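Local coordinates for protein sialidase B (Streptococcus pneumoniae serotype 4, PDB 4XJW) that removes terminal sialic acid residues from oligosaccharides, glycoproteins and glycolipids, acting as an intramolecular trans-sialidase, at residues V76-A81 / T135-S140; R207-Y212 / L629-D634; Y551-S556 / Y613-I618. The protein carries 1 engineered substitution. One frame throughout, in Å; residues are numbered along the deposited sequence.

In the fold
Interaction 1 belongs to the N-terminal lectin-like domain, whereas interactions 2 and 3 lie in the catalytic beta-propeller; the centre of interaction 1 is about 37 Å and 40 Å from theirs, with nearest atoms about 18 Å and 22 Å apart. Interactions 2 and 3 touch, their centres about 8 Å apart, because strands 626-631 and 616-620 are antiparallel neighbours in one sheet; the backbone pair L629 O and A617 N, 2.8 Å apart, is a probable hydrogen bond. Together they hold R207, probably a substrate-binding arginine, and Y615, the probable nucleophile. Interaction 2 also reaches the OPX pocket through Y212, and the side chain of I618 in interaction 3 comes within about 7 Å of that ligand (nearest atoms).

Interaction 1 (V76-A81 / T135-S140); sequences VEIRDA and TFLPIS. With PO4 (phosphate ion), chain D.
L137 pushes one methyl branch against strand 74-80; the contact is made by packing, with no hydrogen bond across it. Its CD2 lies 3.7 Å from CG2 of I78, the two side chains sliding past each other in opposite directions, and 3.8 Å from CB of D80, so that the one methyl touches I78 and D80, two alternate residues of the strand. L137 CG is anti to the backbone N (chi1 177°), which carries the branch out from the loop to the strand. I78 answers with CG2, also anti to its own backbone N, while CG1 swings away beside that N. A looser touch joins I78 CG2 to CG2 of I139 at 4.4 Å; the rest of the I139 side chain leads away from the strand.

The strand belongs to the six-stranded antiparallel sheet of the N-terminal, concanavalin-like domain, between strands 63-69 and 85-91. Segment 135-140 is part of the connection from strand 126-132 to strand 147-150, and it passes over one face of that sheet.

Polar groups bond outside the pair of segments. The carboxylate of D80 makes a salt bridge with K83 and takes the backbone N-H of N143, so D80 gives L137 its CB alone. L137 O is bonded to the hydroxyl of Y119. On the other face of the strand R79, its chain bent at chi3 (67°), sends NH1 to O2 of a phosphate ion at 2.7 Å in a nearly straight bond (168°), with the oxygen at the guanidinium edge and in its plane. The ion, probably from the crystallisation liquor, is also held by R155.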
loop_
_atom_site.group_PDB
_atom_site.type_symbol
_atom_site.label_atom_id
_atom_site.label_comp_id
_atom_site.label_asym_id
_atom_site.label_seq_id
_atom_site.Cartn_x
_atom_site.Cartn_y
_atom_site.Cartn_z
ATOM N N VAL A 76 4.153 18.627 15.285
ATOM C CA VAL A 76 4.148 19.572 16.395
ATOM C C VAL A 76 5.576 19.873 16.828
ATOM O O VAL A 76 6.487 19.056 16.655
ATOM C CB VAL A 76 3.380 19.075 17.638
ATOM C CG1 VAL A 76 1.895 18.888 17.329
ATOM C CG2 VAL A 76 4.004 17.799 18.186
ATOM N N GLU A 77 5.748 21.059 17.403
ATOM C CA GLU A 77 6.965 21.429 18.098
ATOM C C GLU A 77 6.584 21.745 19.540
ATOM O O GLU A 77 5.534 22.341 19.792
ATOM C CB GLU A 77 7.565 22.673 17.470
ATOM C CG GLU A 77 8.075 22.510 16.075
ATOM C CD GLU A 77 9.110 23.559 15.776
ATOM O OE1 GLU A 77 10.268 23.389 16.219
ATOM O OE2 GLU A 77 8.754 24.567 15.139
ATOM N N ILE A 78 7.423 21.319 20.483
ATOM C CA ILE A 78 7.213 21.638 21.894
ATOM C C ILE A 78 8.565 22.022 22.469
ATOM O O ILE A 78 9.450 21.173 22.612
ATOM C CB ILE A 78 6.575 20.463 22.674
ATOM C CG1 ILE A 78 5.574 19.706 21.804
ATOM C CG2 ILE A 78 5.879 20.965 23.921
ATOM C CD1 ILE A 78 5.624 18.213 21.968
ATOM N N ARG A 79 8.740 23.310 22.768
ATOM C CA ARG A 79 10.074 23.837 23.048
ATOM C C ARG A 79 10.100 24.747 24.265
ATOM O O ARG A 79 9.232 25.607 24.426
ATOM C CB ARG A 79 10.593 24.616 21.838
ATOM C CG ARG A 79 10.499 23.850 20.527
ATOM C CD ARG A 79 11.076 24.640 19.382
ATOM N NE ARG A 79 12.514 24.813 19.543
ATOM C CZ ARG A 79 13.288 25.537 18.739
ATOM N NH1 ARG A 79 12.768 26.179 17.698
ATOM N NH2 ARG A 79 14.589 25.619 18.987
ATOM N N ASP A 80 11.110 24.563 25.108
ATOM C CA ASP A 80 11.308 25.421 26.273
ATOM C C ASP A 80 12.807 25.464 26.539
ATOM O O ASP A 80 13.397 24.464 26.951
ATOM C CB ASP A 80 10.560 24.861 27.488
ATOM C CG ASP A 80 10.611 25.784 28.705
ATOM O OD1 ASP A 80 11.704 26.276 29.049
ATOM O OD2 ASP A 80 9.550 25.998 29.329
ATOM N N ALA A 81 13.420 26.617 26.289
ATOM C CA ALA A 81 14.871 26.751 26.369
ATOM C C ALA A 81 15.379 26.633 27.798
ATOM O O ALA A 81 16.491 26.167 28.030
ATOM C CB ALA A 81 15.311 28.062 25.764
ATOM N N THR A 135 11.095 13.107 29.820
ATOM C CA THR A 135 10.795 14.364 30.487
ATOM C C THR A 135 9.668 15.062 29.744
ATOM O O THR A 135 9.852 15.570 28.636
ATOM C CB THR A 135 12.019 15.272 30.560
ATOM O OG1 THR A 135 13.101 14.554 31.165
ATOM C CG2 THR A 135 11.713 16.521 31.386
ATOM N N PHE A 136 8.492 15.076 30.355
ATOM C CA PHE A 136 7.321 15.634 29.703
ATOM C C PHE A 136 7.304 17.154 29.801
ATOM O O PHE A 136 7.693 17.720 30.820
ATOM C CB PHE A 136 6.060 15.059 30.333
ATOM C CG PHE A 136 4.791 15.461 29.632
ATOM C CD1 PHE A 136 4.433 14.861 28.428
ATOM C CD2 PHE A 136 3.954 16.431 30.177
ATOM C CE1 PHE A 136 3.268 15.220 27.779
ATOM C CE2 PHE A 136 2.778 16.798 29.533
ATOM C CZ PHE A 136 2.432 16.191 28.329
ATOM N N LEU A 137 6.860 17.799 28.725
ATOM C CA LEU A 137 6.675 19.240 28.694
ATOM C C LEU A 137 5.213 19.552 28.407
ATOM O O LEU A 137 4.768 19.467 27.258
ATOM C CB LEU A 137 7.567 19.886 27.631
ATOM C CG LEU A 137 7.429 21.398 27.419
ATOM C CD1 LEU A 137 7.507 22.147 28.751
ATOM C CD2 LEU A 137 8.475 21.917 26.446
ATOM N N PRO A 138 4.455 19.903 29.454
ATOM C CA PRO A 138 3.068 20.338 29.275
ATOM C C PRO A 138 3.039 21.579 28.392
ATOM O O PRO A 138 3.871 22.470 28.583
ATOM C CB PRO A 138 2.632 20.691 30.699
ATOM C CG PRO A 138 3.555 19.911 31.594
ATOM C CD PRO A 138 4.866 19.895 30.873
ATOM N N ILE A 139 2.124 21.642 27.431
ATOM C CA ILE A 139 2.098 22.786 26.527
ATOM C C ILE A 139 1.725 24.063 27.282
ATOM O O ILE A 139 2.098 25.161 26.883
ATOM C CB ILE A 139 1.164 22.577 25.300
ATOM C CG1 ILE A 139 -0.295 22.461 25.737
ATOM C CG2 ILE A 139 1.583 21.359 24.497
ATOM C CD1 ILE A 139 -1.282 22.390 24.575
ATOM N N SER A 140 1.020 23.905 28.398
ATOM C CA SER A 140 0.631 25.035 29.233
ATOM C C SER A 140 1.750 25.493 30.166
ATOM O O SER A 140 1.622 26.514 30.840
ATOM C CB SER A 140 -0.573 24.646 30.082
ATOM O OG SER A 140 -0.229 23.562 30.928
HETATM P P PO4 D . 13.779 27.570 14.477
HETATM O O1 PO4 D . 13.618 28.878 13.746
HETATM O O2 PO4 D . 14.063 27.823 15.946
HETATM O O3 PO4 D . 12.479 26.797 14.335
HETATM O O4 PO4 D . 14.911 26.793 13.854
#

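Interaction 2 (R207-Y212 / L629-D634). With OPX ((1s,3R,4S)-1-[(cyclohexylamino)methyl]-3,4-dihydroxycyclopentanesulfonic acid), chain B.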
loop_
_atom_site.group_PDB
_atom_site.type_symbol
_atom_site.label_atom_id
_atom_site.label_comp_id
_atom_site.label_asym_id
_atom_site.label_seq_id
_atom_site.Cartn_x
_atom_site.Cartn_y
_atom_site.Cartn_z
ATOM N N ARG A 207 0.379 -2.341 1.305
ATOM C CA ARG A 207 0.843 -1.812 0.024
ATOM C C ARG A 207 0.215 -2.646 -1.077
ATOM O O ARG A 207 -0.270 -3.761 -0.840
ATOM C CB ARG A 207 2.379 -1.862 -0.132
ATOM C CG ARG A 207 3.168 -0.682 0.513
ATOM C CD ARG A 207 4.359 -0.244 -0.369
ATOM N NE ARG A 207 3.984 0.330 -1.657
ATOM C CZ ARG A 207 4.838 0.559 -2.661
ATOM N NH1 ARG A 207 6.125 0.254 -2.514
ATOM N NH2 ARG A 207 4.405 1.094 -3.822
ATOM N N ILE A 208 0.240 -2.100 -2.287
ATOM C CA ILE A 208 -0.121 -2.828 -3.505
ATOM C C ILE A 208 -1.606 -3.245 -3.549
ATOM O O ILE A 208 -1.924 -4.430 -3.589
ATOM C CB ILE A 208 0.764 -4.090 -3.738
ATOM C CG1 ILE A 208 2.216 -3.887 -3.288
ATOM C CG2 ILE A 208 0.765 -4.456 -5.207
ATOM C CD1 ILE A 208 2.942 -2.736 -3.983
ATOM N N PRO A 209 -2.517 -2.265 -3.561
ATOM C CA PRO A 209 -3.957 -2.556 -3.546
ATOM C C PRO A 209 -4.461 -3.042 -4.894
ATOM O O PRO A 209 -3.926 -2.664 -5.948
ATOM C CB PRO A 209 -4.574 -1.189 -3.272
ATOM C CG PRO A 209 -3.571 -0.206 -3.836
ATOM C CD PRO A 209 -2.239 -0.817 -3.535
ATOM N N THR A 210 -5.518 -3.852 -4.859
ATOM C CA THR A 210 -6.237 -4.273 -6.061
ATOM C C THR A 210 -7.740 -4.127 -5.810
ATOM O O THR A 210 -8.187 -4.077 -4.656
ATOM C CB THR A 210 -5.919 -5.724 -6.493
ATOM O OG1 THR A 210 -6.693 -6.641 -5.712
ATOM C CG2 THR A 210 -4.413 -6.042 -6.345
ATOM N N LEU A 211 -8.500 -4.022 -6.901
ATOM C CA LEU A 211 -9.970 -4.032 -6.864
ATOM C C LEU A 211 -10.470 -4.772 -8.085
ATOM O O LEU A 211 -9.869 -4.698 -9.140
ATOM C CB LEU A 211 -10.515 -2.597 -6.907
ATOM C CG LEU A 211 -10.375 -1.684 -5.693
ATOM C CD1 LEU A 211 -10.797 -0.255 -6.044
ATOM C CD2 LEU A 211 -11.178 -2.222 -4.519
ATOM N N TYR A 212 -11.590 -5.470 -7.952
ATOM C CA TYR A 212 -12.167 -6.193 -9.071
ATOM C C TYR A 212 -13.651 -6.372 -8.801
ATOM O O TYR A 212 -14.050 -6.746 -7.691
ATOM C CB TYR A 212 -11.513 -7.570 -9.197
ATOM C CG TYR A 212 -11.786 -8.291 -10.502
ATOM C CD1 TYR A 212 -12.991 -8.954 -10.723
ATOM C CD2 TYR A 212 -10.835 -8.321 -11.501
ATOM C CE1 TYR A 212 -13.232 -9.626 -11.914
ATOM C CE2 TYR A 212 -11.060 -8.988 -12.690
ATOM C CZ TYR A 212 -12.254 -9.641 -12.890
ATOM O OH TYR A 212 -12.458 -10.297 -14.083
ATOM N N LEU A 629 -8.847 2.520 -4.874
ATOM C CA LEU A 629 -8.108 2.161 -3.673
ATOM C C LEU A 629 -6.642 2.430 -3.992
ATOM O O LEU A 629 -6.085 1.846 -4.918
ATOM C CB LEU A 629 -8.321 0.689 -3.326
ATOM C CG LEU A 629 -7.631 0.184 -2.065
ATOM C CD1 LEU A 629 -8.190 0.896 -0.844
ATOM C CD2 LEU A 629 -7.812 -1.328 -1.944
ATOM N N PHE A 630 -6.026 3.331 -3.241
ATOM C CA PHE A 630 -4.699 3.792 -3.642
ATOM C C PHE A 630 -3.790 4.112 -2.469
ATOM O O PHE A 630 -4.255 4.411 -1.354
ATOM C CB PHE A 630 -4.828 5.027 -4.539
ATOM C CG PHE A 630 -5.364 6.244 -3.826
ATOM C CD1 PHE A 630 -6.733 6.412 -3.634
ATOM C CD2 PHE A 630 -4.496 7.223 -3.349
ATOM C CE1 PHE A 630 -7.237 7.538 -2.969
ATOM C CE2 PHE A 630 -4.992 8.350 -2.700
ATOM C CZ PHE A 630 -6.351 8.509 -2.508
ATOM N N GLU A 631 -2.486 4.076 -2.744
ATOM C CA GLU A 631 -1.480 4.462 -1.781
ATOM C C GLU A 631 -1.392 5.982 -1.752
ATOM O O GLU A 631 -0.843 6.589 -2.668
ATOM C CB GLU A 631 -0.136 3.840 -2.189
ATOM C CG GLU A 631 -0.110 2.303 -2.069
ATOM C CD GLU A 631 1.159 1.680 -2.626
ATOM O OE1 GLU A 631 1.913 2.359 -3.369
ATOM O OE2 GLU A 631 1.430 0.506 -2.281
ATOM N N LYS A 632 -1.933 6.604 -0.711
ATOM C CA LYS A 632 -1.895 8.061 -0.592
ATOM C C LYS A 632 -0.595 8.530 0.070
ATOM O O LYS A 632 -0.590 9.163 1.132
ATOM C CB LYS A 632 -3.116 8.610 0.158
ATOM C CG LYS A 632 -3.306 10.113 -0.060
ATOM C CD LYS A 632 -4.461 10.689 0.729
ATOM C CE LYS A 632 -4.590 12.181 0.465
ATOM N NZ LYS A 632 -5.157 12.436 -0.881
ATOM N N TYR A 633 0.519 8.215 -0.572
ATOM C CA TYR A 633 1.823 8.680 -0.112
ATOM C C TYR A 633 2.821 8.417 -1.202
ATOM O O TYR A 633 2.523 7.746 -2.197
ATOM C CB TYR A 633 2.245 8.004 1.205
ATOM C CG TYR A 633 2.841 6.610 1.092
ATOM C CD1 TYR A 633 2.069 5.517 0.701
ATOM C CD2 TYR A 633 4.177 6.393 1.379
ATOM C CE1 TYR A 633 2.627 4.237 0.611
ATOM C CE2 TYR A 633 4.744 5.136 1.307
ATOM C CZ TYR A 633 3.969 4.053 0.930
ATOM O OH TYR A 633 4.556 2.803 0.859
ATOM N N ASP A 634 4.009 8.971 -1.037
ATOM C CA ASP A 634 5.038 8.730 -2.022
ATOM C C ASP A 634 5.811 7.474 -1.630
ATOM O O ASP A 634 6.678 7.502 -0.750
ATOM C CB ASP A 634 5.947 9.942 -2.137
ATOM C CG ASP A 634 6.914 9.817 -3.289
ATOM O OD1 ASP A 634 7.385 8.689 -3.541
ATOM O OD2 ASP A 634 7.201 10.849 -3.934
HETATM C CAF OPX B . -20.574 -2.659 -14.342
HETATM C CAG OPX B . -20.877 -3.838 -15.220
HETATM C CAH OPX B . -19.552 -3.026 -13.314
HETATM C CAI OPX B . -19.626 -4.361 -15.864
HETATM C CAJ OPX B . -18.293 -3.568 -13.928
HETATM C CAK OPX B . -16.462 -5.856 -14.653
HETATM C CAL OPX B . -14.197 -4.939 -15.411
HETATM C CAM OPX B . -14.237 -6.908 -14.045
HETATM C CAO OPX B . -12.888 -5.132 -14.736
HETATM C CAP OPX B . -13.202 -5.918 -13.537
HETATM C CAQ OPX B . -18.597 -4.731 -14.841
HETATM C CAR OPX B . -15.009 -6.167 -15.127
HETATM N NAN OPX B . -17.390 -5.167 -15.563
HETATM O OAA OPX B . -15.859 -6.408 -17.630
HETATM O OAB OPX B . -13.700 -7.385 -17.091
HETATM O OAC OPX B . -12.287 -3.922 -14.430
HETATM O OAD OPX B . -13.761 -5.167 -12.539
HETATM O OAE OPX B . -15.705 -8.444 -16.302
HETATM S SAS OPX B . -15.076 -7.157 -16.620
#
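The guanidinium of R207 meets the carboxylate of E631 edge-on, their planes 47° apart, while CD1 of I208 covers one guanidinium face, 3.8 Å above the plane and offset toward the rim. The ring of Y633 stands almost upright to that group (82°), bringing its OH to 3.3 Å from R207 CD. At the far end of segment 207-212 the Y212 ring carries CAP of the OPX ligand 3.7 Å over the centre of one face; T213 and Q456 hold the same ligand by hydrogen bonds.

R207 grips E631 side-on. NE donates to OE2 at 2.6 Å, reaching it from above the carboxylate plane, and NH2 donates to the syn lone pair of OE1 at 2.8 Å. Bends at chi2 and chi3 turn the arginine chain so that this edge faces the acid. OE2 also accepts I208 N at 2.9 Å, on its anti side and from the opposite face of the carboxylate. Further along segment 207-212, L629 CD2 packs 3.5 Å from P209 CB, and L211 CD1 lies 3.8 Å from L629 CB.

The segments belong to two adjacent blades of the sialidase propeller. With OE1 also taking the N-H of Y615, the buried carboxylate fixes the rotation of R207 and ties it to the probable nucleophile, consistent with an arginine oriented to bind the sialic acid carboxylate, as in the arginine triad of sialidases.

Interaction 3 (Y551-S556 / Y613-I618); sequences YGTQVS and YAYSAI
CB of Q554 sits squarely on the Y615 ring, a CH-pi contact 3.6 Å from the centroid and 9° off the ring normal, where two blades of the sialidase beta-propeller meet. The touching parts, 553-556 and 614-618, run almost parallel and lead into strands 556-559 and 616-620, the first strands of their respective sheets. The Q554 side chain crosses Y615 at about a right angle: CG is anti to the backbone N (chi1 -175°), and a bend at chi2 returns the amide to the backbone beyond the ring. There OE1 accepts S616 N at 3.0 Å, the donor tilted 24° from the carbonyl plane. Further along, S556 OG and S616 OG share a hydrogen bond of 3.0 Å. I618 CG1 packs against S556. One residue before Q554, the T553 methyl CG2 lies 3.6 Å from A614 O and obliquely near the Y615 ring.

The second shell fixes these groups. Y615 OH, on the probable nucleophile, bonds to E503, and S616 OG is also hydrogen-bonded to S573 OG. T553 OG1 accepts from NE of R581, a probable substrate-binding arginine, whose NH2 reaches G552 O.

Two waters bridge the segments. One lies within hydrogen-bonding distance of Q554 O, A614 O and S616 OG; the other accepts from Q554 NE2, itself also bonded to P454 O, and donates to S616 O at 2.7 Å.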
loop_
_atom_site.group_PDB
_atom_site.type_symbol
_atom_site.label_atom_id
_atom_site.label_comp_id
_atom_site.label_asym_id
_atom_site.label_seq_id
_atom_site.Cartn_x
_atom_site.Cartn_y
_atom_site.Cartn_z
ATOM N N TYR A 551 11.776 6.436 -12.840
ATOM C CA TYR A 551 11.640 5.061 -12.371
ATOM C C TYR A 551 10.221 4.518 -12.593
ATOM O O TYR A 551 10.028 3.303 -12.665
ATOM C CB TYR A 551 12.069 4.926 -10.907
ATOM C CG TYR A 551 11.425 5.940 -9.994
ATOM C CD1 TYR A 551 10.154 5.718 -9.451
ATOM C CD2 TYR A 551 12.067 7.132 -9.692
ATOM C CE1 TYR A 551 9.565 6.652 -8.615
ATOM C CE2 TYR A 551 11.479 8.076 -8.859
ATOM C CZ TYR A 551 10.225 7.832 -8.324
ATOM O OH TYR A 551 9.647 8.771 -7.502
ATOM N N GLY A 552 9.252 5.414 -12.721
ATOM C CA GLY A 552 7.876 5.013 -13.044
ATOM C C GLY A 552 7.050 4.567 -11.851
ATOM O O GLY A 552 7.576 4.407 -10.753
ATOM N N THR A 553 5.751 4.347 -12.096
ATOM C CA THR A 553 4.802 3.870 -11.082
ATOM C C THR A 553 3.762 3.000 -11.770
ATOM O O THR A 553 3.442 3.229 -12.928
ATOM C CB THR A 553 4.076 5.060 -10.376
ATOM O OG1 THR A 553 5.060 5.925 -9.787
ATOM C CG2 THR A 553 3.174 4.577 -9.263
ATOM N N GLN A 554 3.245 1.999 -11.058
ATOM C CA GLN A 554 2.146 1.189 -11.553
ATOM C C GLN A 554 1.022 2.103 -12.059
ATOM O O GLN A 554 0.747 3.160 -11.466
ATOM C CB GLN A 554 1.625 0.290 -10.427
ATOM C CG GLN A 554 0.530 -0.704 -10.851
ATOM C CD GLN A 554 -0.578 -0.853 -9.822
ATOM O OE1 GLN A 554 -0.684 -0.067 -8.885
ATOM N NE2 GLN A 554 -1.408 -1.873 -9.991
ATOM N N VAL A 555 0.397 1.697 -13.169
ATOM C CA VAL A 555 -0.785 2.373 -13.697
ATOM C C VAL A 555 -1.913 1.350 -13.716
ATOM O O VAL A 555 -1.739 0.211 -14.185
ATOM C CB VAL A 555 -0.544 2.945 -15.122
ATOM C CG1 VAL A 555 0.006 1.878 -16.057
ATOM C CG2 VAL A 555 -1.811 3.545 -15.703
ATOM N N SER A 556 -3.068 1.730 -13.189
ATOM C CA SER A 556 -4.223 0.844 -13.286
ATOM C C SER A 556 -5.148 1.383 -14.366
ATOM O O SER A 556 -5.085 2.571 -14.706
ATOM C CB SER A 556 -4.917 0.682 -11.941
ATOM O OG SER A 556 -5.218 1.920 -11.318
ATOM N N TYR A 613 0.657 10.080 -4.176
ATOM C CA TYR A 613 -0.195 9.127 -4.876
ATOM C C TYR A 613 0.703 8.132 -5.575
ATOM O O TYR A 613 1.489 8.511 -6.445
ATOM C CB TYR A 613 -1.058 9.858 -5.908
ATOM C CG TYR A 613 -2.186 9.029 -6.498
ATOM C CD1 TYR A 613 -1.995 8.202 -7.609
ATOM C CD2 TYR A 613 -3.460 9.107 -5.962
ATOM C CE1 TYR A 613 -3.072 7.457 -8.160
ATOM C CE2 TYR A 613 -4.525 8.385 -6.489
ATOM C CZ TYR A 613 -4.324 7.558 -7.577
ATOM O OH TYR A 613 -5.420 6.866 -8.056
ATOM N N ALA A 614 0.629 6.864 -5.186
ATOM C CA ALA A 614 1.546 5.871 -5.721
ATOM C C ALA A 614 0.805 4.749 -6.439
ATOM O O ALA A 614 0.127 5.015 -7.422
ATOM C CB ALA A 614 2.514 5.359 -4.634
ATOM N N TYR A 615 0.939 3.509 -5.981
ATOM C CA TYR A 615 0.220 2.423 -6.625
ATOM C C TYR A 615 -1.278 2.582 -6.388
ATOM O O TYR A 615 -1.715 3.156 -5.376
ATOM C CB TYR A 615 0.676 1.045 -6.136
ATOM C CG TYR A 615 1.993 0.556 -6.684
ATOM C CD1 TYR A 615 3.060 1.422 -6.893
ATOM C CD2 TYR A 615 2.193 -0.790 -6.947
ATOM C CE1 TYR A 615 4.277 0.949 -7.370
ATOM C CE2 TYR A 615 3.400 -1.262 -7.421
ATOM C CZ TYR A 615 4.440 -0.390 -7.611
ATOM O OH TYR A 615 5.656 -0.857 -8.075
ATOM N N SER A 616 -2.056 2.074 -7.332
ATOM C CA SER A 616 -3.486 2.288 -7.291
ATOM C C SER A 616 -4.273 1.163 -7.924
ATOM O O SER A 616 -3.779 0.382 -8.741
ATOM C CB SER A 616 -3.829 3.615 -7.962
ATOM O OG SER A 616 -3.619 3.525 -9.367
ATOM N N ALA A 617 -5.539 1.102 -7.518
ATOM C CA ALA A 617 -6.495 0.152 -8.047
ATOM C C ALA A 617 -7.768 0.905 -8.407
ATOM O O ALA A 617 -8.265 1.726 -7.614
ATOM C CB ALA A 617 -6.771 -0.929 -7.005
ATOM N N ILE A 618 -8.297 0.641 -9.602
ATOM C CA ILE A 618 -9.589 1.206 -9.976
ATOM C C ILE A 618 -10.560 0.157 -10.497
ATOM O O ILE A 618 -10.174 -0.802 -11.168
ATOM C CB ILE A 618 -9.459 2.366 -10.991
ATOM C CG1 ILE A 618 -8.732 1.922 -12.266
ATOM C CG2 ILE A 618 -8.775 3.584 -10.341
ATOM C CD1 ILE A 618 -8.776 2.996 -13.354
HETATM O O HOH W 1 -1.106 4.387 -9.786
HETATM O O HOH W 2 -4.064 -2.339 -8.686
#